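Local atomic coordinates of 7,8-dihydro-6-hydroxymethylpterin pyrophosphokinase-dihydropteroate synthase (Plasmodium falciparum, PDB entry 6JWS), a protein that probably makes the pterin diphosphate from 6-hydroxymethyl-7,8-dihydropterin and ATP, then joins it to 4-aminobenzoate to give 7,8-dihydropteroate in folate biosynthesis. Residues B[122-127]-B[174-179]; B[134-139]-B[218-223]. The protein carries 1 engineered substitution. All blocks are in the same frame, centred on the assembly; numbering follows the deposited sequence.

Contact 1 (B[122-127]-B[174-179]); sequences SILKEV and VNDPLS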
ATOM      1  N   SER B 122     -11.807  32.800 -44.435  1.00 45.59           N
ATOM      2  CA  SER B 122     -10.368  32.641 -44.587  1.00 44.51           C
ATOM      3  C   SER B 122      -9.867  33.513 -45.736  1.00 47.34           C
ATOM      4  O   SER B 122     -10.485  33.548 -46.799  1.00 46.97           O
ATOM      5  CB  SER B 122     -10.010  31.196 -44.808  1.00 40.51           C
ATOM      6  OG  SER B 122      -8.599  31.043 -44.924  1.00 42.35           O
ATOM      7  N   ILE B 123      -8.748  34.215 -45.523  1.00 46.88           N
ATOM      8  CA  ILE B 123      -8.184  34.962 -46.632  1.00 50.73           C
ATOM      9  C   ILE B 123      -7.461  33.989 -47.559  1.00 52.60           C
ATOM     10  O   ILE B 123      -7.508  34.167 -48.770  1.00 59.63           O
ATOM     11  CB  ILE B 123      -7.314  36.168 -46.215  1.00 53.36           C
ATOM     12  CG1 ILE B 123      -5.882  35.764 -45.872  1.00 56.91           C
ATOM     13  CG2 ILE B 123      -7.965  36.987 -45.105  1.00 53.28           C
ATOM     14  CD1 ILE B 123      -4.847  36.740 -46.369  1.00 62.95           C
ATOM     15  N   LEU B 124      -6.819  32.955 -46.996  1.00 48.49           N
ATOM     16  CA  LEU B 124      -6.247  31.905 -47.825  1.00 48.22           C
ATOM     17  C   LEU B 124      -7.382  31.050 -48.384  1.00 49.55           C
ATOM     18  O   LEU B 124      -8.488  31.044 -47.845  1.00 47.07           O
ATOM     19  CB  LEU B 124      -5.262  31.059 -47.016  1.00 47.89           C
ATOM     20  CG  LEU B 124      -3.947  31.740 -46.631  1.00 49.35           C
ATOM     21  CD1 LEU B 124      -2.965  30.733 -46.047  1.00 45.35           C
ATOM     22  CD2 LEU B 124      -3.323  32.449 -47.823  1.00 48.13           C
ATOM     23  N   LYS B 125      -7.101  30.350 -49.486  1.00 51.23           N
ATOM     24  CA  LYS B 125      -8.117  29.541 -50.140  1.00 56.44           C
ATOM     25  C   LYS B 125      -8.304  28.246 -49.355  1.00 51.64           C
ATOM     26  O   LYS B 125      -7.326  27.596 -48.994  1.00 45.98           O
ATOM     27  CB  LYS B 125      -7.729  29.272 -51.600  1.00 65.32           C
ATOM     28  CG  LYS B 125      -8.216  30.301 -52.616  1.00 76.59           C
ATOM     29  CD  LYS B 125      -7.407  30.348 -53.912  1.00 86.29           C
ATOM     30  CE  LYS B 125      -7.134  29.004 -54.561  1.00 90.86           C
ATOM     31  NZ  LYS B 125      -8.373  28.228 -54.821  1.00 92.06           N
ATOM     32  N   GLU B 126      -9.570  27.882 -49.113  1.00 49.25           N
ATOM     33  CA  GLU B 126      -9.911  26.663 -48.392  1.00 49.06           C
ATOM     34  C   GLU B 126     -10.187  25.508 -49.355  1.00 48.93           C
ATOM     35  O   GLU B 126     -10.640  25.720 -50.477  1.00 51.92           O
ATOM     36  CB  GLU B 126     -11.133  26.900 -47.502  1.00 50.10           C
ATOM     37  CG  GLU B 126     -10.830  27.725 -46.257  1.00 49.11           C
ATOM     38  CD  GLU B 126     -11.942  27.734 -45.222  1.00 50.74           C
ATOM     39  OE1 GLU B 126     -12.987  28.377 -45.477  1.00 53.08           O
ATOM     40  OE2 GLU B 126     -11.774  27.080 -44.171  1.00 48.69           O
ATOM     41  N   VAL B 127      -9.907  24.284 -48.887  1.00 45.61           N
ATOM     42  CA  VAL B 127     -10.309  23.041 -49.535  1.00 45.72           C
ATOM     43  C   VAL B 127     -11.539  22.487 -48.807  1.00 46.83           C
ATOM     44  O   VAL B 127     -11.847  22.905 -47.692  1.00 48.89           O
ATOM     45  CB  VAL B 127      -9.147  22.020 -49.621  1.00 46.70           C
ATOM     46  CG1 VAL B 127      -8.088  22.436 -50.636  1.00 43.01           C
ATOM     47  CG2 VAL B 127      -8.484  21.741 -48.272  1.00 45.75           C
ATOM     48  N   VAL B 174      -1.551  37.872 -36.171  1.00 38.46           N
ATOM     49  CA  VAL B 174      -1.149  37.467 -37.507  1.00 37.32           C
ATOM     50  C   VAL B 174      -2.406  37.154 -38.312  1.00 37.38           C
ATOM     51  O   VAL B 174      -3.381  36.655 -37.760  1.00 38.28           O
ATOM     52  CB  VAL B 174      -0.145  36.304 -37.456  1.00 36.32           C
ATOM     53  CG1 VAL B 174       0.177  35.776 -38.842  1.00 37.20           C
ATOM     54  CG2 VAL B 174       1.133  36.733 -36.755  1.00 36.40           C
ATOM     55  N   ASN B 175      -2.386  37.495 -39.609  1.00 38.79           N
ATOM     56  CA  ASN B 175      -3.594  37.498 -40.423  1.00 39.86           C
ATOM     57  C   ASN B 175      -3.990  36.100 -40.894  1.00 37.88           C
ATOM     58  O   ASN B 175      -5.172  35.863 -41.147  1.00 36.78           O
ATOM     59  CB  ASN B 175      -3.497  38.444 -41.620  1.00 45.18           C
ATOM     60  CG  ASN B 175      -3.443  39.904 -41.220  1.00 49.84           C
ATOM     61  OD1 ASN B 175      -4.131  40.342 -40.297  1.00 51.06           O
ATOM     62  ND2 ASN B 175      -2.623  40.666 -41.919  1.00 52.18           N
ATOM     63  N   ASP B 176      -3.011  35.191 -41.034  1.00 37.59           N
ATOM     64  CA  ASP B 176      -3.284  33.905 -41.658  1.00 35.07           C
ATOM     65  C   ASP B 176      -2.239  32.876 -41.240  1.00 34.22           C
ATOM     66  O   ASP B 176      -1.143  33.238 -40.803  1.00 32.65           O
ATOM     67  CB  ASP B 176      -3.282  34.030 -43.186  1.00 37.76           C
ATOM     68  CG  ASP B 176      -1.907  34.401 -43.711  1.00 39.68           C
ATOM     69  OD1 ASP B 176      -1.578  35.607 -43.675  1.00 40.75           O
ATOM     70  OD2 ASP B 176      -1.141  33.476 -44.066  1.00 39.32           O
ATOM     71  N   PRO B 177      -2.544  31.561 -41.398  1.00 35.80           N
ATOM     72  CA  PRO B 177      -1.602  30.497 -41.053  1.00 34.46           C
ATOM     73  C   PRO B 177      -0.319  30.490 -41.877  1.00 36.16           C
ATOM     74  O   PRO B 177       0.723  30.015 -41.408  1.00 35.83           O
ATOM     75  CB  PRO B 177      -2.396  29.186 -41.223  1.00 34.53           C
ATOM     76  CG  PRO B 177      -3.617  29.550 -42.053  1.00 33.38           C
ATOM     77  CD  PRO B 177      -3.853  31.029 -41.826  1.00 35.51           C
ATOM     78  N   LEU B 178      -0.390  31.023 -43.105  1.00 37.82           N
ATOM     79  CA  LEU B 178       0.828  31.063 -43.906  1.00 34.88           C
ATOM     80  C   LEU B 178       1.763  32.127 -43.346  1.00 31.16           C
ATOM     81  O   LEU B 178       2.943  31.859 -43.155  1.00 30.73           O
ATOM     82  CB  LEU B 178       0.533  31.247 -45.398  1.00 35.96           C
ATOM     83  CG  LEU B 178       1.756  31.135 -46.311  1.00 37.38           C
ATOM     84  CD1 LEU B 178       2.675  30.004 -45.875  1.00 36.44           C
ATOM     85  CD2 LEU B 178       1.349  30.956 -47.763  1.00 41.65           C
ATOM     86  N   SER B 179       1.226  33.313 -43.032  1.00 32.03           N
ATOM     87  CA  SER B 179       2.059  34.320 -42.382  1.00 34.79           C
ATOM     88  C   SER B 179       2.555  33.790 -41.035  1.00 35.15           C
ATOM     89  O   SER B 179       3.725  33.970 -40.687  1.00 35.15           O
ATOM     90  CB  SER B 179       1.370  35.658 -42.226  1.00 34.22           C
ATOM     91  OG  SER B 179       0.476  35.918 -43.301  1.00 34.98           O
TER
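L124, in the loop that leads to helix 129-148, packs against the N-cap and first turn of helix 177-190 in the HPPK part of the chain. The apolar contacts centre on one methyl: L124 CD1 lies 3.6 Å from L178 CB and 4.2 Å from P177 CG, so a single branch reaches two consecutive residues of the helix start. This methyl meets the CB of L178, not its branch, and the two side chains cross at about a right angle. Beside it, the partly exposed I123 adds CG1 against the methylene D176 CB at 4.1 Å. L316 touches L124, P177 and L178 from strand 316-318, and M221 touches L124 and L178 from strand 219-221, joining the contact to the small two-stranded sheet. P177 and L178 also lie beside the nucleotide-binding residues I211 and I313, which places the contact just behind the ATP pocket.

The polar part is internal to the helix start. D176 is the N-cap: its OD2 accepts from S179 N at 2.6 Å, with the donor 42° out of the carboxylate plane. That oxygen has an apolar neighbour across the contact as well, since D176 OD2 lies 3.8 Å from L124 CD1.

Contact 2 (B[134-139]-B[218-223]); sequences LECNNI and TIFMKN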
ATOM      1  N   LEU B 134      -8.001  13.361 -48.328  1.00 41.24           N
ATOM      2  CA  LEU B 134      -7.193  12.674 -49.333  1.00 38.01           C
ATOM      3  C   LEU B 134      -5.764  13.220 -49.345  1.00 35.76           C
ATOM      4  O   LEU B 134      -4.807  12.445 -49.369  1.00 34.33           O
ATOM      5  CB  LEU B 134      -7.868  12.769 -50.709  1.00 39.46           C
ATOM      6  CG  LEU B 134      -9.233  12.079 -50.827  1.00 42.04           C
ATOM      7  CD1 LEU B 134     -10.021  12.607 -52.019  1.00 40.99           C
ATOM      8  CD2 LEU B 134      -9.097  10.555 -50.888  1.00 40.81           C
ATOM      9  N   GLU B 135      -5.613  14.550 -49.290  1.00 35.63           N
ATOM     10  CA  GLU B 135      -4.280  15.144 -49.313  1.00 37.69           C
ATOM     11  C   GLU B 135      -3.483  14.724 -48.071  1.00 38.05           C
ATOM     12  O   GLU B 135      -2.317  14.339 -48.182  1.00 36.06           O
ATOM     13  CB  GLU B 135      -4.336  16.667 -49.461  1.00 40.72           C
ATOM     14  CG  GLU B 135      -5.087  17.153 -50.687  1.00 41.18           C
ATOM     15  CD  GLU B 135      -4.345  17.116 -52.015  1.00 44.62           C
ATOM     16  OE1 GLU B 135      -3.176  16.681 -52.041  1.00 45.31           O
ATOM     17  OE2 GLU B 135      -4.940  17.544 -53.028  1.00 48.75           O
ATOM     18  N   CYS B 136      -4.123  14.757 -46.890  1.00 37.07           N
ATOM     19  CA  CYS B 136      -3.452  14.349 -45.659  1.00 36.21           C
ATOM     20  C   CYS B 136      -3.083  12.864 -45.728  1.00 33.73           C
ATOM     21  O   CYS B 136      -1.965  12.474 -45.366  1.00 28.49           O
ATOM     22  CB  CYS B 136      -4.270  14.672 -44.404  1.00 36.23           C
ATOM     23  SG  CYS B 136      -4.657  16.436 -44.189  1.00 36.52           S
ATOM     24  N   ASN B 137      -4.014  12.031 -46.219  1.00 34.02           N
ATOM     25  CA  ASN B 137      -3.728  10.603 -46.295  1.00 35.51           C
ATOM     26  C   ASN B 137      -2.501  10.384 -47.179  1.00 35.58           C
ATOM     27  O   ASN B 137      -1.643   9.568 -46.864  1.00 38.35           O
ATOM     28  CB  ASN B 137      -4.928   9.767 -46.749  1.00 37.41           C
ATOM     29  CG  ASN B 137      -6.059   9.681 -45.742  1.00 39.47           C
ATOM     30  OD1 ASN B 137      -7.145   9.211 -46.074  1.00 43.39           O
ATOM     31  ND2 ASN B 137      -5.831  10.131 -44.515  1.00 38.66           N
ATOM     32  N   ASN B 138      -2.421  11.150 -48.271  1.00 35.60           N
ATOM     33  CA  ASN B 138      -1.316  11.037 -49.202  1.00 35.91           C
ATOM     34  C   ASN B 138      -0.002  11.283 -48.472  1.00 34.45           C
ATOM     35  O   ASN B 138       0.938  10.500 -48.610  1.00 35.34           O
ATOM     36  CB  ASN B 138      -1.480  11.962 -50.412  1.00 39.97           C
ATOM     37  CG  ASN B 138      -0.215  12.063 -51.241  1.00 40.46           C
ATOM     38  OD1 ASN B 138       0.327  13.149 -51.419  1.00 41.96           O
ATOM     39  ND2 ASN B 138       0.278  10.938 -51.731  1.00 38.53           N
ATOM     40  N   ILE B 139       0.051  12.372 -47.695  1.00 33.88           N
ATOM     41  CA  ILE B 139       1.266  12.716 -46.973  1.00 32.21           C
ATOM     42  C   ILE B 139       1.642  11.569 -46.038  1.00 32.31           C
ATOM     43  O   ILE B 139       2.821  11.245 -45.898  1.00 33.22           O
ATOM     44  CB  ILE B 139       1.124  14.053 -46.217  1.00 32.12           C
ATOM     45  CG1 ILE B 139       0.900  15.237 -47.168  1.00 32.17           C
ATOM     46  CG2 ILE B 139       2.310  14.273 -45.279  1.00 29.35           C
ATOM     47  CD1 ILE B 139       2.042  15.503 -48.141  1.00 29.27           C
ATOM     48  N   THR B 218     -10.102  25.101 -43.089  1.00 37.36           N
ATOM     49  CA  THR B 218      -9.652  23.855 -43.684  1.00 36.41           C
ATOM     50  C   THR B 218      -8.848  24.197 -44.936  1.00 39.40           C
ATOM     51  O   THR B 218      -9.421  24.600 -45.947  1.00 41.27           O
ATOM     52  CB  THR B 218     -10.852  22.986 -44.077  1.00 36.03           C
ATOM     53  OG1 THR B 218     -11.768  22.877 -42.990  1.00 32.10           O
ATOM     54  CG2 THR B 218     -10.448  21.607 -44.556  1.00 39.34           C
ATOM     55  N   ILE B 219      -7.526  24.017 -44.860  1.00 37.77           N
ATOM     56  CA  ILE B 219      -6.606  24.464 -45.894  1.00 37.72           C
ATOM     57  C   ILE B 219      -5.649  23.324 -46.239  1.00 40.88           C
ATOM     58  O   ILE B 219      -5.184  22.621 -45.345  1.00 40.55           O
ATOM     59  CB  ILE B 219      -5.833  25.703 -45.396  1.00 36.15           C
ATOM     60  CG1 ILE B 219      -6.733  26.938 -45.363  1.00 36.15           C
ATOM     61  CG2 ILE B 219      -4.558  25.933 -46.197  1.00 32.81           C
ATOM     62  CD1 ILE B 219      -6.355  27.934 -44.300  1.00 37.98           C
ATOM     63  N   PHE B 220      -5.370  23.156 -47.546  1.00 41.21           N
ATOM     64  CA  PHE B 220      -4.242  22.369 -48.022  1.00 41.36           C
ATOM     65  C   PHE B 220      -3.664  23.041 -49.266  1.00 45.06           C
ATOM     66  O   PHE B 220      -4.302  23.054 -50.315  1.00 45.64           O
ATOM     67  CB  PHE B 220      -4.622  20.899 -48.261  1.00 38.26           C
ATOM     68  CG  PHE B 220      -3.453  19.939 -48.225  1.00 35.95           C
ATOM     69  CD1 PHE B 220      -2.624  19.773 -49.326  1.00 34.44           C
ATOM     70  CD2 PHE B 220      -3.160  19.213 -47.073  1.00 34.35           C
ATOM     71  CE1 PHE B 220      -1.537  18.905 -49.276  1.00 36.12           C
ATOM     72  CE2 PHE B 220      -2.076  18.349 -47.022  1.00 32.90           C
ATOM     73  CZ  PHE B 220      -1.264  18.192 -48.125  1.00 35.08           C
ATOM     74  N   MET B 221      -2.456  23.602 -49.132  1.00 45.56           N
ATOM     75  CA  MET B 221      -1.816  24.337 -50.211  1.00 49.02           C
ATOM     76  C   MET B 221      -0.586  23.554 -50.656  1.00 52.54           C
ATOM     77  O   MET B 221       0.373  23.446 -49.896  1.00 51.24           O
ATOM     78  CB  MET B 221      -1.399  25.737 -49.747  1.00 48.87           C
ATOM     79  CG  MET B 221      -2.558  26.720 -49.668  1.00 50.74           C
ATOM     80  SD  MET B 221      -2.094  28.386 -49.071  1.00 61.50           S
ATOM     81  CE  MET B 221      -0.733  28.801 -50.164  1.00 54.59           C
ATOM     82  N   LYS B 222      -0.627  23.042 -51.896  1.00 57.63           N
ATOM     83  CA  LYS B 222       0.164  21.886 -52.300  1.00 59.80           C
ATOM     84  C   LYS B 222       1.604  22.259 -52.647  1.00 61.65           C
ATOM     85  O   LYS B 222       2.519  21.481 -52.373  1.00 65.80           O
ATOM     86  CB  LYS B 222      -0.516  21.113 -53.434  1.00 64.25           C
ATOM     87  CG  LYS B 222      -1.471  20.011 -52.986  1.00 64.63           C
ATOM     88  CD  LYS B 222      -2.171  19.297 -54.128  1.00 67.07           C
ATOM     89  CE  LYS B 222      -3.258  20.136 -54.771  1.00 72.02           C
ATOM     90  NZ  LYS B 222      -4.166  19.318 -55.610  1.00 70.97           N
ATOM     91  N   ASN B 223       1.806  23.422 -53.273  1.00 58.92           N
ATOM     92  CA  ASN B 223       3.161  23.818 -53.627  1.00 64.36           C
ATOM     93  C   ASN B 223       3.363  25.308 -53.383  1.00 68.81           C
ATOM     94  O   ASN B 223       2.602  26.143 -53.873  1.00 72.35           O
ATOM     95  CB  ASN B 223       3.598  23.343 -55.017  1.00 68.68           C
ATOM     96  CG  ASN B 223       4.657  22.259 -54.956  1.00 72.82           C
ATOM     97  OD1 ASN B 223       5.138  21.797 -55.987  1.00 68.99           O
ATOM     98  ND2 ASN B 223       5.036  21.848 -53.754  1.00 74.60           N
TER
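Helix 129-148 packs against strand 219-221, one of the two strands of a small antiparallel sheet in the HPPK part of the enzyme, whose partner strand 316-318 carries residues of the ATP pocket. The short axes of helix 134-139 and strand 219-221 approach to 10.0 Å at 57°, and the buried ring of F220 spans the interval between them.

The main apolar interaction is a CH-pi contact. E135 CB stands 3.4 Å from the centroid of the F220 ring and only 4° off the ring normal, so it sits over the middle of one face. The CB of F220 points toward the helix, and with CG anti to the backbone N the ring ends beneath E135 CB. One helical turn after E135, I139 CG1 comes to the ring edge near its plane, 3.8 Å from F220 CZ. C136 adds an oblique sulfur-aromatic contact, with SG 5.3 Å from the F220 ring centroid. F315, whose ring meets that of F220 with the two planes inclined to each other, and S317, which touches F220, both belong to the ATP pocket; the phenyl group is thus second-shell to the nucleotide.

The polar contact lies at the more exposed margin. The E135 chain bends at chi2, and its carboxylate lies 19° from the plane of the F220 ring, while its methylene CB stays over the face. K222 crosses E135 at about a right angle, with K222 CD 3.5 Å from E135 OE1. The lysine chain bends at chi3, and its ammonium group meets the other carboxylate oxygen: K222 NZ gives E135 OE2 a weak hydrogen bond at 3.2 Å, within a salt bridge.

Overall arrangement
The centres of contacts 1 and 2 are 15 Å apart, on the same side of the chain's centre, and their segments alternate in sequence: 122-127, 134-139, 174-179, 218-223. The loop 122-127 leads into helix 129-148, which carries 134-139, and it also meets 218-223 directly: E126 OE2 lies 2.8 Å from T218 N and V127 N 3.0 Å from T218 O, both probable hydrogen bonds. Strand 219-221 continues the connection, with I219 touching P177 and M221 touching L178. Its antiparallel partner 316-318 touches residues of both contacts and includes ATP-pocket residues. The two contacts therefore tie helices 129-148 and 177-190 to one small sheet beside the nucleotide.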